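Local coordinates for bradyzoite surface antigen BSR4 (Toxoplasma gondii, PDB 2JKS), which probably serves as a surface antigen of the bradyzoite stage, belongs to the SAG1-related (SRS) superfamily and binds zinc ions, at residues T4-T8 / S26-G31. Residues are numbered along the deposited sequence; the frame is centred on the assembly and turned at random.
Sequences TSRLT and SPPVSG
Leu-7 reaches from strand 6-8 across to strand 29-31 of the other sheet, starting at CB, which rests 3.8 Å from CG2 of Val-29. With CG anti to the backbone N (chi1 180°), chi2 (64°) then carries CD2 of Leu-7 over the Ser-30 to Gly-31 peptide, a tight 3.2 Å from N of Gly-31. Gly-31 has no side chain, which lets this methyl lie close against its backbone. Strands 6-10 and 29-35 are outermost strands of two different sheets, at one edge of the SRS-domain beta sandwich; their segments 6-8 and 29-31 run nearly parallel, 13° apart with axes 6.9 Å from each other. No direct hydrogen bond crosses between 4-8 and 26-31; side chains and a water fill the gap. Val-29, branched at CB, serves both neighbours: CG2 goes to Leu-7, while CG1 meets OG of Ser-5 at 3.6 Å. Beyond the valine the contact turns polar. A water hydrogen-bonds to Ser-5 OG at 2.6 Å and to Ser-26 OG at 3.0 Å, and donates to Pro-27 O. Serine is short, and its OG can both give and accept a hydrogen bond, which suits it to holding one water here; OG of Ser-5 and OG of Ser-26 are 4.2 Å apart. Ser-5 OG also makes a weak hydrogen bond to Ala-154 O on strand 152-161.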
loop_
_atom_site.group_PDB
_atom_site.type_symbol
_atom_site.label_atom_id
_atom_site.label_comp_id
_atom_site.label_asym_id
_atom_site.label_seq_id
_atom_site.Cartn_x
_atom_site.Cartn_y
_atom_site.Cartn_z
ATOM N N THR A 4 4.218 -33.457 -13.470
ATOM C CA THR A 4 3.379 -33.395 -12.228
ATOM C C THR A 4 3.844 -32.249 -11.287
ATOM O O THR A 4 5.046 -32.086 -11.019
ATOM C CB THR A 4 3.304 -34.763 -11.467
ATOM O OG1 THR A 4 1.974 -34.972 -11.012
ATOM C CG2 THR A 4 4.212 -34.808 -10.242
ATOM N N SER A 5 2.877 -31.463 -10.822
ATOM C CA SER A 5 3.114 -30.333 -9.933
ATOM C C SER A 5 2.155 -30.392 -8.733
ATOM O O SER A 5 1.015 -30.913 -8.820
ATOM C CB SER A 5 3.052 -28.993 -10.706
ATOM O OG SER A 5 1.920 -28.872 -11.591
ATOM N N ARG A 6 2.628 -29.911 -7.589
ATOM C CA ARG A 6 1.794 -29.853 -6.411
ATOM C C ARG A 6 2.148 -28.579 -5.628
ATOM O O ARG A 6 3.298 -28.355 -5.370
ATOM C CB ARG A 6 2.028 -31.050 -5.501
ATOM C CG ARG A 6 1.056 -31.049 -4.320
ATOM C CD ARG A 6 1.491 -31.928 -3.210
ATOM N NE ARG A 6 2.655 -32.726 -3.582
ATOM C CZ ARG A 6 2.822 -34.017 -3.294
ATOM N NH1 ARG A 6 1.861 -34.695 -2.665
ATOM N NH2 ARG A 6 3.940 -34.638 -3.661
ATOM N N LEU A 7 1.130 -27.811 -5.264
ATOM C CA LEU A 7 1.248 -26.613 -4.443
ATOM C C LEU A 7 0.573 -26.829 -3.072
ATOM O O LEU A 7 -0.580 -27.308 -2.974
ATOM C CB LEU A 7 0.646 -25.411 -5.190
ATOM C CG LEU A 7 0.687 -24.057 -4.438
ATOM C CD1 LEU A 7 2.095 -23.571 -4.195
ATOM C CD2 LEU A 7 -0.109 -22.965 -5.204
ATOM N N THR A 8 1.320 -26.530 -2.011
ATOM C CA THR A 8 0.755 -26.482 -0.670
ATOM C C THR A 8 0.891 -25.057 -0.081
ATOM O O THR A 8 1.923 -24.430 -0.236
ATOM C CB THR A 8 1.407 -27.512 0.298
ATOM O OG1 THR A 8 1.366 -28.815 -0.293
ATOM C CG2 THR A 8 0.590 -27.554 1.594
ATOM N N SER A 26 -0.013 -30.067 -18.102
ATOM C CA SER A 26 -0.894 -29.330 -17.191
ATOM C C SER A 26 -0.562 -27.855 -17.025
ATOM O O SER A 26 0.618 -27.468 -17.042
ATOM C CB SER A 26 -0.903 -30.006 -15.815
ATOM O OG SER A 26 0.410 -30.098 -15.291
ATOM N N PRO A 27 -1.604 -27.024 -16.889
ATOM C CA PRO A 27 -1.431 -25.621 -16.524
ATOM C C PRO A 27 -0.723 -25.486 -15.155
ATOM O O PRO A 27 -0.620 -26.472 -14.417
ATOM C CB PRO A 27 -2.885 -25.107 -16.448
ATOM C CG PRO A 27 -3.704 -26.350 -16.201
ATOM C CD PRO A 27 -3.027 -27.350 -17.080
ATOM N N PRO A 28 -0.243 -24.273 -14.818
ATOM C CA PRO A 28 0.375 -24.090 -13.508
ATOM C C PRO A 28 -0.619 -24.395 -12.400
ATOM O O PRO A 28 -1.769 -23.971 -12.473
ATOM C CB PRO A 28 0.694 -22.594 -13.475
ATOM C CG PRO A 28 0.738 -22.161 -14.896
ATOM C CD PRO A 28 -0.252 -23.033 -15.609
ATOM N N VAL A 29 -0.198 -25.155 -11.394
ATOM C CA VAL A 29 -0.991 -25.241 -10.191
ATOM C C VAL A 29 -0.937 -23.877 -9.431
ATOM O O VAL A 29 0.148 -23.360 -9.135
ATOM C CB VAL A 29 -0.672 -26.492 -9.355
ATOM C CG1 VAL A 29 0.822 -26.575 -8.983
ATOM C CG2 VAL A 29 -1.533 -26.528 -8.148
ATOM N N SER A 30 -2.106 -23.306 -9.151
ATOM C CA SER A 30 -2.201 -21.914 -8.692
ATOM C C SER A 30 -2.765 -21.790 -7.273
ATOM O O SER A 30 -3.663 -22.518 -6.889
ATOM C CB SER A 30 -3.053 -21.085 -9.670
ATOM O OG SER A 30 -2.541 -21.338 -10.985
ATOM N N GLY A 31 -2.203 -20.870 -6.494
ATOM C CA GLY A 31 -2.696 -20.630 -5.162
ATOM C C GLY A 31 -2.272 -19.232 -4.792
ATOM O O GLY A 31 -1.613 -18.575 -5.586
HETATM O O HOH W 1 1.848 -27.891 -13.957
#